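Glutathione S-transferase, N-terminal domain protein (Pseudomonas putida, PDB 4NAX) binds oxidized glutathione disulfide, one per subunit, and probably acts as a glutathione transferase of the GST superfamily. Local coordinates at residues 6-9 with 10-13; 60-63 with 64-68; 144-147 with 148-151; 218-221 with 222-225. All coordinates share one frame; numbering follows the deposited sequence.

Interaction 1: 6-9 with 10-13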
ATOM      1  N   ALA A   6      13.273  25.440   6.734  1.00 33.62           N
ATOM      2  CA  ALA A   6      11.824  25.649   6.543  1.00 35.94           C
ATOM      3  C   ALA A   6      10.965  24.467   7.020  1.00 33.99           C
ATOM      4  O   ALA A   6       9.761  24.609   7.215  1.00 39.37           O
ATOM      5  CB  ALA A   6      11.523  25.938   5.078  1.00 49.09           C
ATOM      6  N   PHE A   7      11.591  23.304   7.178  1.00 22.78           N
ATOM      7  CA  PHE A   7      10.913  22.097   7.607  1.00 21.26           C
ATOM      8  C   PHE A   7      11.165  21.897   9.095  1.00 19.22           C
ATOM      9  O   PHE A   7      12.298  21.612   9.492  1.00 19.68           O
ATOM     10  CB  PHE A   7      11.442  20.919   6.792  1.00 19.28           C
ATOM     11  CG  PHE A   7      11.083  21.021   5.347  1.00 18.90           C
ATOM     12  CD1 PHE A   7      11.875  21.764   4.479  1.00 20.60           C
ATOM     13  CD2 PHE A   7       9.944  20.404   4.858  1.00 19.73           C
ATOM     14  CE1 PHE A   7      11.522  21.902   3.150  1.00 20.20           C
ATOM     15  CE2 PHE A   7       9.589  20.529   3.531  1.00 20.42           C
ATOM     16  CZ  PHE A   7      10.381  21.272   2.669  1.00 20.81           C
ATOM     17  N   PRO A   8      10.111  22.026   9.932  1.00 19.42           N
ATOM     18  CA  PRO A   8      10.322  21.924  11.381  1.00 19.98           C
ATOM     19  C   PRO A   8      10.919  20.612  11.876  1.00 19.52           C
ATOM     20  O   PRO A   8      11.506  20.568  12.947  1.00 19.86           O
ATOM     21  CB  PRO A   8       8.916  22.130  11.953  1.00 21.92           C
ATOM     22  CG  PRO A   8       8.233  22.985  10.942  1.00 21.33           C
ATOM     23  CD  PRO A   8       8.759  22.534   9.612  1.00 21.10           C
ATOM     24  N   ILE A   9      10.798  19.539  11.103  1.00 17.65           N
ATOM     25  CA  ILE A   9      11.427  18.288  11.509  1.00 17.67           C
ATOM     26  C   ILE A   9      12.929  18.472  11.787  1.00 18.00           C
ATOM     27  O   ILE A   9      13.498  17.790  12.651  1.00 18.63           O
ATOM     28  CB  ILE A   9      11.136  17.174  10.476  1.00 16.98           C
ATOM     29  CG1 ILE A   9      11.474  15.803  11.070  1.00 17.01           C
ATOM     30  CG2 ILE A   9      11.864  17.401   9.166  1.00 16.73           C
ATOM     31  CD1 ILE A   9      10.881  14.633  10.311  1.00 17.71           C
ATOM     32  N   THR A  10      13.556  19.391  11.054  1.00 17.94           N
ATOM     33  CA  THR A  10      14.995  19.607  11.171  1.00 19.47           C
ATOM     34  C   THR A  10      15.383  20.309  12.468  1.00 20.90           C
ATOM     35  O   THR A  10      16.558  20.333  12.832  1.00 22.96           O
ATOM     36  CB  THR A  10      15.567  20.388   9.976  1.00 21.05           C
ATOM     37  OG1 THR A  10      15.039  21.727   9.966  1.00 22.64           O
ATOM     38  CG2 THR A  10      15.259  19.667   8.644  1.00 21.23           C
ATOM     39  N   ARG A  11      14.400  20.872  13.171  1.00 21.69           N
ATOM     40  CA  ARG A  11      14.663  21.448  14.488  1.00 23.03           C
ATOM     41  C   ARG A  11      14.948  20.337  15.490  1.00 24.96           C
ATOM     42  O   ARG A  11      15.782  20.482  16.382  1.00 26.28           O
ATOM     43  CB  ARG A  11      13.473  22.288  14.970  1.00 24.77           C
ATOM     44  CG  ARG A  11      13.260  23.552  14.160  1.00 36.18           C
ATOM     45  CD  ARG A  11      11.981  24.258  14.566  1.00 61.15           C
ATOM     46  NE  ARG A  11      11.438  25.040  13.458  1.00 81.14           N
ATOM     47  CZ  ARG A  11      10.177  25.463  13.366  1.00 90.12           C
ATOM     48  NH1 ARG A  11       9.279  25.157  14.302  1.00 68.92           N
ATOM     49  NH2 ARG A  11       9.806  26.189  12.315  1.00 79.55           N
ATOM     50  N   LYS A  12      14.255  19.215  15.321  1.00 20.86           N
ATOM     51  CA  LYS A  12      14.390  18.104  16.238  1.00 20.77           C
ATOM     52  C   LYS A  12      15.511  17.138  15.845  1.00 21.19           C
ATOM     53  O   LYS A  12      16.176  16.576  16.720  1.00 23.06           O
ATOM     54  CB  LYS A  12      13.039  17.408  16.392  1.00 22.73           C
ATOM     55  CG  LYS A  12      13.004  16.307  17.425  1.00 23.07           C
ATOM     56  CD  LYS A  12      11.567  15.894  17.670  1.00 25.63           C
ATOM     57  CE  LYS A  12      11.463  14.756  18.664  1.00 28.33           C
ATOM     58  NZ  LYS A  12      11.743  15.205  20.048  1.00 33.71           N
ATOM     59  N   TRP A  13      15.730  16.972  14.541  1.00 18.60           N
ATOM     60  CA  TRP A  13      16.847  16.189  14.022  1.00 19.84           C
ATOM     61  C   TRP A  13      17.637  17.038  13.023  1.00 19.21           C
ATOM     62  O   TRP A  13      17.418  16.951  11.828  1.00 19.66           O
ATOM     63  CB  TRP A  13      16.339  14.934  13.340  1.00 18.11           C
ATOM     64  CG  TRP A  13      15.700  13.942  14.256  1.00 17.71           C
ATOM     65  CD1 TRP A  13      16.319  12.986  14.992  1.00 19.51           C
ATOM     66  CD2 TRP A  13      14.306  13.824  14.539  1.00 17.03           C
ATOM     67  NE1 TRP A  13      15.396  12.270  15.716  1.00 20.00           N
ATOM     68  CE2 TRP A  13      14.150  12.758  15.443  1.00 17.43           C
ATOM     69  CE3 TRP A  13      13.171  14.488  14.089  1.00 18.45           C
ATOM     70  CZ2 TRP A  13      12.912  12.371  15.926  1.00 18.68           C
ATOM     71  CZ3 TRP A  13      11.941  14.078  14.541  1.00 18.85           C
ATOM     72  CH2 TRP A  13      11.818  13.031  15.461  1.00 18.69           C
TER
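Phe7 O collects two bonds from a single residue, Thr10, at the start of the short helix 9-12. Thr10 N reaches it at 3.0 Å from above the carbonyl plane, while Thr10 OG1 comes in at 2.8 Å almost in line with the C=O bond. The hydroxyl can do this because its first torsion (chi1 66°) sets OG1 between the backbone N and the carbonyl carbon, folded back over the turn; OG1 also bonds to Leu4 O. The remaining backbone bonds run from Arg11 N to Pro8 O, and from Lys12 N and Trp13 N to Ile9 O, the last of them at 3.0 Å.

Two side-chain contacts accompany these bonds. Arg11, extended from CG to NE, runs alongside Pro8 in the same direction and lays one face of its guanidinium on the proline ring, Pro8 CB standing 3.8 Å above the centre of that plane. On the buried side, Ile9 CG1 meets the benzo part of the indole at Trp13 CE3, 3.7 Å away. Trp13 NE1 donates to Lys49 O, and Ile9 also rests on Phe62 and Leu65, so the turn packs against helix 60-65 of the thioredoxin-like fold.

The chemistry is thus divided by side: a guanidinium laid over a proline ring on the exposed side, an aliphatic-indole contact inside, and doubly used carbonyls holding the turn between them.

Interaction 2: 60-63 with 64-68; sequences PEFI and SLSAN
Phe62 O is gripped by two backbone donors where helix 60-65 ends. Ser66 N approaches in the carbonyl plane at 2.8 Å with a nearly straight N-H (173°), and Leu65 N comes from above that plane at 3.1 Å. Two residues earlier, Pro60 O accepts from Ser64 N, and the Ser64 hydroxyl folds back on its own helix, OG lying 2.7 Å from Glu61 O; a chi1 of 71° turns it there.

The side chain of Phe62 reaches forward to the same serine that its carbonyl holds. Ser66 CB sits over one face of the ring in a CH-pi contact, 3.8 Å from the centroid and nearest to Phe62 CE2 at 3.4 Å. Ser66 OG, also close to the ring, bonds to Lys70 O. The ring touches Ile9 and Val50 as well. With an alanine in place of Phe62, Ser66 CB would probably lose the ring face it rests on, and a gap would be likely to open toward Ile9 and Val50.

Backbone and side chain of Phe62 therefore both fix Ser66, and the chain leaves the helix in a defined direction toward Ala67 and Asn68, which meet Trp118 and Phe121 of the second subunit.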
ATOM      1  N   PRO A  60       5.340  17.174  17.371  1.00 19.95           N
ATOM      2  CA  PRO A  60       4.850  18.091  16.351  1.00 21.36           C
ATOM      3  C   PRO A  60       5.864  18.244  15.213  1.00 19.14           C
ATOM      4  O   PRO A  60       5.482  18.372  14.062  1.00 19.38           O
ATOM      5  CB  PRO A  60       4.605  19.425  17.103  1.00 24.21           C
ATOM      6  CG  PRO A  60       4.957  19.174  18.528  1.00 31.34           C
ATOM      7  CD  PRO A  60       5.351  17.748  18.724  1.00 23.54           C
ATOM      8  N   GLU A  61       7.141  18.226  15.550  1.00 18.02           N
ATOM      9  CA  GLU A  61       8.186  18.370  14.543  1.00 17.63           C
ATOM     10  C   GLU A  61       8.167  17.172  13.575  1.00 17.07           C
ATOM     11  O   GLU A  61       8.223  17.350  12.377  1.00 17.16           O
ATOM     12  CB  GLU A  61       9.562  18.502  15.203  1.00 19.41           C
ATOM     13  CG  GLU A  61       9.732  19.767  16.042  1.00 21.92           C
ATOM     14  CD  GLU A  61       9.326  19.613  17.502  1.00 25.27           C
ATOM     15  OE1 GLU A  61       8.648  18.634  17.859  1.00 23.22           O
ATOM     16  OE2 GLU A  61       9.695  20.503  18.290  1.00 35.04           O
ATOM     17  N   PHE A  62       8.060  15.957  14.098  1.00 16.77           N
ATOM     18  CA  PHE A  62       7.971  14.789  13.216  1.00 16.06           C
ATOM     19  C   PHE A  62       6.711  14.806  12.344  1.00 15.43           C
ATOM     20  O   PHE A  62       6.800  14.611  11.136  1.00 15.98           O
ATOM     21  CB  PHE A  62       8.038  13.468  13.995  1.00 15.18           C
ATOM     22  CG  PHE A  62       8.093  12.264  13.103  1.00 14.64           C
ATOM     23  CD1 PHE A  62       9.240  11.965  12.419  1.00 15.11           C
ATOM     24  CD2 PHE A  62       6.986  11.460  12.903  1.00 15.50           C
ATOM     25  CE1 PHE A  62       9.311  10.888  11.572  1.00 14.43           C
ATOM     26  CE2 PHE A  62       7.036  10.388  12.045  1.00 14.91           C
ATOM     27  CZ  PHE A  62       8.210  10.090  11.383  1.00 14.26           C
ATOM     28  N   ILE A  63       5.563  15.068  12.979  1.00 16.05           N
ATOM     29  CA  ILE A  63       4.291  15.035  12.294  1.00 15.82           C
ATOM     30  C   ILE A  63       4.204  16.116  11.217  1.00 16.33           C
ATOM     31  O   ILE A  63       3.503  15.936  10.216  1.00 17.42           O
ATOM     32  CB  ILE A  63       3.131  15.111  13.308  1.00 17.37           C
ATOM     33  CG1 ILE A  63       3.094  13.804  14.114  1.00 16.89           C
ATOM     34  CG2 ILE A  63       1.780  15.350  12.647  1.00 19.61           C
ATOM     35  CD1 ILE A  63       2.165  13.819  15.296  1.00 19.74           C
ATOM     36  N   SER A  64       4.906  17.240  11.412  1.00 17.98           N
ATOM     37  CA  SER A  64       4.903  18.324  10.425  1.00 18.89           C
ATOM     38  C   SER A  64       5.353  17.850   9.054  1.00 17.59           C
ATOM     39  O   SER A  64       4.972  18.428   8.039  1.00 21.54           O
ATOM     40  CB  SER A  64       5.756  19.510  10.871  1.00 19.72           C
ATOM     41  OG  SER A  64       7.150  19.250  10.852  1.00 19.34           O
ATOM     42  N   LEU A  65       6.176  16.807   9.019  1.00 17.77           N
ATOM     43  CA  LEU A  65       6.536  16.192   7.759  1.00 16.45           C
ATOM     44  C   LEU A  65       5.763  14.892   7.557  1.00 15.66           C
ATOM     45  O   LEU A  65       5.144  14.682   6.519  1.00 20.08           O
ATOM     46  CB  LEU A  65       8.028  15.948   7.700  1.00 18.84           C
ATOM     47  CG  LEU A  65       8.483  15.442   6.335  1.00 18.30           C
ATOM     48  CD1 LEU A  65       9.864  15.925   6.002  1.00 17.82           C
ATOM     49  CD2 LEU A  65       8.397  13.933   6.268  1.00 20.13           C
ATOM     50  N   SER A  66       5.762  14.032   8.567  1.00 14.83           N
ATOM     51  CA  SER A  66       5.188  12.705   8.430  1.00 14.18           C
ATOM     52  C   SER A  66       3.801  12.679   9.061  1.00 14.11           C
ATOM     53  O   SER A  66       3.639  12.390  10.246  1.00 14.55           O
ATOM     54  CB  SER A  66       6.142  11.710   9.061  1.00 15.19           C
ATOM     55  OG  SER A  66       5.781  10.414   8.656  1.00 14.95           O
ATOM     56  N   ALA A  67       2.794  13.043   8.257  1.00 14.07           N
ATOM     57  CA  ALA A  67       1.478  13.432   8.772  1.00 14.24           C
ATOM     58  C   ALA A  67       0.755  12.309   9.490  1.00 14.51           C
ATOM     59  O   ALA A  67      -0.074  12.557  10.361  1.00 15.04           O
ATOM     60  CB  ALA A  67       0.580  13.963   7.653  1.00 16.12           C
ATOM     61  N   ASN A  68       1.041  11.069   9.113  1.00 13.57           N
ATOM     62  CA  ASN A  68       0.427   9.895   9.737  1.00 13.79           C
ATOM     63  C   ASN A  68       1.172   9.420  10.977  1.00 12.98           C
ATOM     64  O   ASN A  68       0.850   8.370  11.515  1.00 14.26           O
ATOM     65  CB  ASN A  68       0.294   8.823   8.662  1.00 15.44           C
ATOM     66  CG  ASN A  68      -0.465   7.594   9.107  1.00 14.14           C
ATOM     67  OD1 ASN A  68      -1.523   7.671   9.739  1.00 15.31           O
ATOM     68  ND2 ASN A  68       0.047   6.436   8.719  1.00 15.22           N
TER

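Interaction 3: 144-147 with 148-151; sequences YEDK and RPRD. With FMT (formic acid), chain E.
With CG anti to the backbone N (chi1 176°), Asp146 swings its carboxylate forward to Arg148, whose chain bends at chi3 (-63°) to bring the guanidinium back. Asp146 OD1 takes both Arg148 N and Arg148 NE, each at 3.0 Å and from opposite faces of the carboxylate plane; the first is the capping bond at the start of helix 148-168. Asp146 OD2 receives Arg148 NH2, also at 3.0 Å, completing a side-on salt bridge in which the two flat groups are turned 43° apart. A water separately bridges the backbone, donating to Asp146 O and accepting from Arg150 N.

Lys147 passes across one face of the Arg150 guanidinium, with CG 3.6 Å above the plane and toward its rim. In that plane, Arg150 NE and NH2 both hold Asp151 OD1, NH2 at 2.9 Å. Lys147 NZ donates to Tyr144 O and, at 2.7 Å, to O1 of a formic acid molecule, probably from the crystallisation liquor; Arg150 NH1 reaches the same O1 at 2.9 Å, and His137 ND1 also bonds to the formic acid.

Arg148 further makes a cation-pi contact with Tyr144 of the second subunit. Asp146 thus serves both the helix start and the orientation of an arginine at the dimer interface, while the bound acid probably eases the closeness of Lys147 and Arg150.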
ATOM      1  N   TYR A 144      -4.723 -12.538  24.766  1.00 18.29           N
ATOM      2  CA  TYR A 144      -6.175 -12.631  24.666  1.00 17.99           C
ATOM      3  C   TYR A 144      -6.578 -14.102  24.554  1.00 19.05           C
ATOM      4  O   TYR A 144      -6.046 -14.849  23.751  1.00 21.08           O
ATOM      5  CB  TYR A 144      -6.698 -11.899  23.444  1.00 18.62           C
ATOM      6  CG  TYR A 144      -6.451 -10.392  23.369  1.00 17.59           C
ATOM      7  CD1 TYR A 144      -5.719  -9.684  24.328  1.00 17.13           C
ATOM      8  CD2 TYR A 144      -6.937  -9.684  22.282  1.00 17.98           C
ATOM      9  CE1 TYR A 144      -5.513  -8.314  24.210  1.00 17.56           C
ATOM     10  CE2 TYR A 144      -6.748  -8.325  22.161  1.00 17.18           C
ATOM     11  CZ  TYR A 144      -6.025  -7.637  23.118  1.00 17.47           C
ATOM     12  OH  TYR A 144      -5.851  -6.272  22.964  1.00 18.25           O
ATOM     13  N   GLU A 145      -7.517 -14.514  25.389  1.00 19.74           N
ATOM     14  CA  GLU A 145      -7.913 -15.919  25.442  1.00 20.75           C
ATOM     15  C   GLU A 145      -8.621 -16.404  24.169  1.00 20.05           C
ATOM     16  O   GLU A 145      -8.380 -17.547  23.731  1.00 23.54           O
ATOM     17  CB  GLU A 145      -8.781 -16.158  26.678  1.00 25.63           C
ATOM     18  CG  GLU A 145      -7.973 -16.469  27.941  1.00 37.29           C
ATOM     19  CD  GLU A 145      -7.464 -15.241  28.686  1.00 45.09           C
ATOM     20  OE1 GLU A 145      -6.859 -15.413  29.770  1.00 35.54           O
ATOM     21  OE2 GLU A 145      -7.657 -14.100  28.200  1.00 31.13           O
ATOM     22  N   ASP A 146      -9.471 -15.553  23.593  1.00 19.42           N
ATOM     23  CA  ASP A 146     -10.184 -15.867  22.349  1.00 20.54           C
ATOM     24  C   ASP A 146      -9.181 -15.749  21.211  1.00 18.08           C
ATOM     25  O   ASP A 146      -8.700 -14.652  20.910  1.00 18.78           O
ATOM     26  CB  ASP A 146     -11.368 -14.900  22.161  1.00 22.09           C
ATOM     27  CG  ASP A 146     -12.133 -15.086  20.844  1.00 26.21           C
ATOM     28  OD1 ASP A 146     -11.851 -16.000  20.050  1.00 22.30           O
ATOM     29  OD2 ASP A 146     -13.058 -14.257  20.597  1.00 27.67           O
ATOM     30  N   LYS A 147      -8.878 -16.885  20.588  1.00 19.16           N
ATOM     31  CA  LYS A 147      -7.871 -16.961  19.526  1.00 18.41           C
ATOM     32  C   LYS A 147      -8.453 -16.821  18.112  1.00 17.26           C
ATOM     33  O   LYS A 147      -7.713 -16.932  17.135  1.00 17.67           O
ATOM     34  CB  LYS A 147      -7.035 -18.248  19.643  1.00 18.66           C
ATOM     35  CG  LYS A 147      -6.275 -18.396  20.951  1.00 19.39           C
ATOM     36  CD  LYS A 147      -5.383 -17.202  21.276  1.00 20.34           C
ATOM     37  CE  LYS A 147      -4.629 -17.433  22.576  1.00 21.83           C
ATOM     38  NZ  LYS A 147      -3.808 -16.246  22.931  1.00 20.27           N
ATOM     39  N   ARG A 148      -9.753 -16.551  17.977  1.00 17.39           N
ATOM     40  CA  ARG A 148     -10.325 -16.367  16.651  1.00 18.22           C
ATOM     41  C   ARG A 148      -9.668 -15.190  15.895  1.00 18.70           C
ATOM     42  O   ARG A 148      -9.339 -15.337  14.720  1.00 18.34           O
ATOM     43  CB  ARG A 148     -11.843 -16.229  16.685  1.00 20.87           C
ATOM     44  CG  ARG A 148     -12.512 -17.549  17.025  1.00 22.80           C
ATOM     45  CD  ARG A 148     -14.010 -17.417  17.234  1.00 25.79           C
ATOM     46  NE  ARG A 148     -14.304 -16.545  18.369  1.00 24.11           N
ATOM     47  CZ  ARG A 148     -15.522 -16.261  18.819  1.00 25.13           C
ATOM     48  NH1 ARG A 148     -16.603 -16.751  18.218  1.00 23.25           N
ATOM     49  NH2 ARG A 148     -15.652 -15.463  19.872  1.00 23.85           N
ATOM     50  N   PRO A 149      -9.404 -14.048  16.568  1.00 18.08           N
ATOM     51  CA  PRO A 149      -8.682 -12.983  15.859  1.00 16.97           C
ATOM     52  C   PRO A 149      -7.273 -13.408  15.409  1.00 16.93           C
ATOM     53  O   PRO A 149      -6.905 -13.220  14.246  1.00 17.70           O
ATOM     54  CB  PRO A 149      -8.651 -11.836  16.895  1.00 18.60           C
ATOM     55  CG  PRO A 149      -9.848 -12.106  17.741  1.00 19.73           C
ATOM     56  CD  PRO A 149      -9.895 -13.589  17.878  1.00 18.08           C
ATOM     57  N   ARG A 150      -6.493 -13.988  16.315  1.00 16.88           N
ATOM     58  CA  ARG A 150      -5.171 -14.475  15.974  1.00 16.36           C
ATOM     59  C   ARG A 150      -5.254 -15.378  14.742  1.00 17.33           C
ATOM     60  O   ARG A 150      -4.490 -15.235  13.774  1.00 17.94           O
ATOM     61  CB  ARG A 150      -4.551 -15.266  17.123  1.00 17.77           C
ATOM     62  CG  ARG A 150      -3.158 -15.803  16.804  1.00 18.63           C
ATOM     63  CD  ARG A 150      -2.705 -16.905  17.746  1.00 21.06           C
ATOM     64  NE  ARG A 150      -3.510 -18.112  17.562  1.00 22.15           N
ATOM     65  CZ  ARG A 150      -3.539 -19.137  18.410  1.00 23.89           C
ATOM     66  NH1 ARG A 150      -2.835 -19.112  19.535  1.00 27.17           N
ATOM     67  NH2 ARG A 150      -4.309 -20.182  18.150  1.00 24.60           N
ATOM     68  N   ASP A 151      -6.171 -16.332  14.795  1.00 16.86           N
ATOM     69  CA  ASP A 151      -6.263 -17.324  13.736  1.00 18.63           C
ATOM     70  C   ASP A 151      -6.659 -16.691  12.390  1.00 17.20           C
ATOM     71  O   ASP A 151      -6.153 -17.092  11.326  1.00 18.54           O
ATOM     72  CB  ASP A 151      -7.227 -18.429  14.156  1.00 18.58           C
ATOM     73  CG  ASP A 151      -6.676 -19.321  15.293  1.00 20.19           C
ATOM     74  OD1 ASP A 151      -5.488 -19.236  15.676  1.00 22.30           O
ATOM     75  OD2 ASP A 151      -7.475 -20.141  15.791  1.00 25.76           O
TER
HETATM   76  C   FMT E 303      -0.758 -16.474  20.760  1.00 19.10           C
HETATM   77  O1  FMT E 303      -1.886 -16.830  21.059  1.00 27.81           O
HETATM   78  O2  FMT E 303      -0.145 -17.149  19.794  1.00 26.16           O
HETATM   79  O   HOH W   1      -6.614 -13.732  19.291  1.00 17.97           O

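Interaction 4: 218-221 with 222-225; sequences LERP and AVQH. Unlike the reference sequence in segment 222-225: His225 (reference Arg).
The junction between helices 208-219 and 221-226, near the end of the C-terminal all-helical part of the transferase, is spanned by a side chain-to-backbone bond. Gln224 NE2 donates to Leu218 O at 2.8 Å, lying in the carbonyl plane on a lone pair, with an N-H angle of 162°; the acceptor is close to the plane of the amide as well. A bend at chi2 (-62°) curls the glutamine back toward the preceding helix to make this reach possible.

Arg220 is the N-cap residue of the second helix. Its carbonyl accepts from Gln224 N at 3.1 Å, and Pro221 O does the same for His225 N one residue later. His225, which replaces the arginine of the reference sequence, brings CD2 to 3.2 Å from Pro221 O.

Val223 adds apolar contacts. One branch, CG1, meets Leu218 CD2 at 4.1 Å, and the other, CG2, rests 3.8 Å from Arg220 CB. Val223 also packs on Ile36 of helix 31-41, while Arg220 NE forms a salt bridge with Glu40 of that helix.

With a leucine in place of Gln224, Leu218 O would probably lose its amide donor and the join between the two helices one of its ties. The junction is thus held by one directed amide bond together with the two branches of a valine, and it faces the glutathione-binding domain's helix 31-41.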
ATOM      1  N   LEU A 218      18.783 -11.986   2.167  1.00 16.30           N
ATOM      2  CA  LEU A 218      19.529 -11.693   3.382  1.00 17.24           C
ATOM      3  C   LEU A 218      21.046 -11.806   3.189  1.00 17.63           C
ATOM      4  O   LEU A 218      21.808 -11.262   3.973  1.00 19.72           O
ATOM      5  CB  LEU A 218      19.042 -12.570   4.545  1.00 17.56           C
ATOM      6  CG  LEU A 218      17.606 -12.310   4.997  1.00 18.65           C
ATOM      7  CD1 LEU A 218      17.161 -13.353   6.007  1.00 20.41           C
ATOM      8  CD2 LEU A 218      17.432 -10.912   5.553  1.00 20.18           C
ATOM      9  N   GLU A 219      21.486 -12.495   2.145  1.00 18.75           N
ATOM     10  CA  GLU A 219      22.915 -12.569   1.817  1.00 20.00           C
ATOM     11  C   GLU A 219      23.459 -11.275   1.225  1.00 18.64           C
ATOM     12  O   GLU A 219      24.673 -11.074   1.178  1.00 21.78           O
ATOM     13  CB  GLU A 219      23.184 -13.722   0.824  1.00 22.10           C
ATOM     14  CG  GLU A 219      23.050 -15.113   1.442  1.00 30.06           C
ATOM     15  CD  GLU A 219      22.857 -16.229   0.415  1.00 82.21           C
ATOM     16  OE1 GLU A 219      22.440 -17.348   0.816  1.00 96.60           O
ATOM     17  OE2 GLU A 219      23.108 -15.990  -0.793  1.00 43.98           O
ATOM     18  N   ARG A 220      22.579 -10.407   0.733  1.00 17.53           N
ATOM     19  CA  ARG A 220      23.051  -9.213   0.040  1.00 17.22           C
ATOM     20  C   ARG A 220      23.693  -8.227   1.027  1.00 17.06           C
ATOM     21  O   ARG A 220      23.112  -7.921   2.066  1.00 16.80           O
ATOM     22  CB  ARG A 220      21.911  -8.524  -0.697  1.00 16.96           C
ATOM     23  CG  ARG A 220      21.289  -9.341  -1.815  1.00 18.10           C
ATOM     24  CD  ARG A 220      20.182  -8.580  -2.514  1.00 17.29           C
ATOM     25  NE  ARG A 220      20.660  -7.408  -3.232  1.00 17.31           N
ATOM     26  CZ  ARG A 220      21.158  -7.422  -4.460  1.00 18.84           C
ATOM     27  NH1 ARG A 220      21.242  -8.553  -5.157  1.00 22.98           N
ATOM     28  NH2 ARG A 220      21.528  -6.288  -5.030  1.00 19.05           N
ATOM     29  N   PRO A 221      24.895  -7.701   0.710  1.00 17.71           N
ATOM     30  CA  PRO A 221      25.540  -6.826   1.702  1.00 18.81           C
ATOM     31  C   PRO A 221      24.728  -5.559   2.017  1.00 16.22           C
ATOM     32  O   PRO A 221      24.691  -5.112   3.169  1.00 17.26           O
ATOM     33  CB  PRO A 221      26.916  -6.495   1.096  1.00 22.59           C
ATOM     34  CG  PRO A 221      27.040  -7.289  -0.139  1.00 38.16           C
ATOM     35  CD  PRO A 221      25.816  -8.113  -0.361  1.00 21.94           C
ATOM     36  N   ALA A 222      24.049  -5.005   1.025  1.00 17.28           N
ATOM     37  CA  ALA A 222      23.263  -3.794   1.282  1.00 16.02           C
ATOM     38  C   ALA A 222      22.089  -4.076   2.216  1.00 15.45           C
ATOM     39  O   ALA A 222      21.654  -3.203   2.972  1.00 15.21           O
ATOM     40  CB  ALA A 222      22.756  -3.210  -0.015  1.00 17.50           C
ATOM     41  N   VAL A 223      21.531  -5.275   2.111  1.00 15.20           N
ATOM     42  CA  VAL A 223      20.453  -5.709   3.004  1.00 14.63           C
ATOM     43  C   VAL A 223      20.961  -5.787   4.426  1.00 15.11           C
ATOM     44  O   VAL A 223      20.332  -5.252   5.343  1.00 15.04           O
ATOM     45  CB  VAL A 223      19.841  -7.031   2.529  1.00 15.08           C
ATOM     46  CG1 VAL A 223      18.912  -7.635   3.564  1.00 15.04           C
ATOM     47  CG2 VAL A 223      19.086  -6.845   1.212  1.00 16.11           C
ATOM     48  N   GLN A 224      22.091  -6.450   4.633  1.00 16.03           N
ATOM     49  CA  GLN A 224      22.623  -6.548   6.000  1.00 16.42           C
ATOM     50  C   GLN A 224      22.911  -5.181   6.609  1.00 15.55           C
ATOM     51  O   GLN A 224      22.609  -4.955   7.783  1.00 17.47           O
ATOM     52  CB  GLN A 224      23.851  -7.459   6.048  1.00 19.09           C
ATOM     53  CG  GLN A 224      23.487  -8.927   5.885  1.00 19.77           C
ATOM     54  CD  GLN A 224      22.577  -9.466   6.993  1.00 21.94           C
ATOM     55  OE1 GLN A 224      22.743  -9.137   8.171  1.00 22.14           O
ATOM     56  NE2 GLN A 224      21.594 -10.277   6.610  1.00 22.66           N
ATOM     57  N   HIS A 225      23.433  -4.246   5.816  1.00 15.72           N
ATOM     58  CA  HIS A 225      23.620  -2.888   6.348  1.00 15.28           C
ATOM     59  C   HIS A 225      22.285  -2.217   6.644  1.00 14.80           C
ATOM     60  O   HIS A 225      22.079  -1.664   7.719  1.00 14.99           O
ATOM     61  CB  HIS A 225      24.379  -1.992   5.374  1.00 17.23           C
ATOM     62  CG  HIS A 225      25.803  -2.385   5.175  1.00 18.28           C
ATOM     63  ND1 HIS A 225      26.679  -2.552   6.223  1.00 19.63           N
ATOM     64  CD2 HIS A 225      26.516  -2.599   4.049  1.00 19.54           C
ATOM     65  CE1 HIS A 225      27.873  -2.855   5.749  1.00 22.36           C
ATOM     66  NE2 HIS A 225      27.792  -2.914   4.434  1.00 23.10           N
TER

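All four contacts sit where a short or long helix starts, stops or turns, yet their chemistry follows their surroundings. Interactions 1 and 2 are partly buried and touch each other, Ile9 CB lying 3.5 Å from Glu61 O; both combine backbone carbonyls with two donors and aromatic side chains. Interactions 3 and 4 are surface contacts: the first relies on charge and a bound acid, the second on an amide and a valine. Interactions 2 and 3, with centres about 34 Å apart, both meet the second subunit, one through packing and a hydrogen bond, the other through cation-pi pairs. Interaction 4, on the opposite side of the chain's centre from interaction 2, sets the junction and helix 221-226 against helix 31-41.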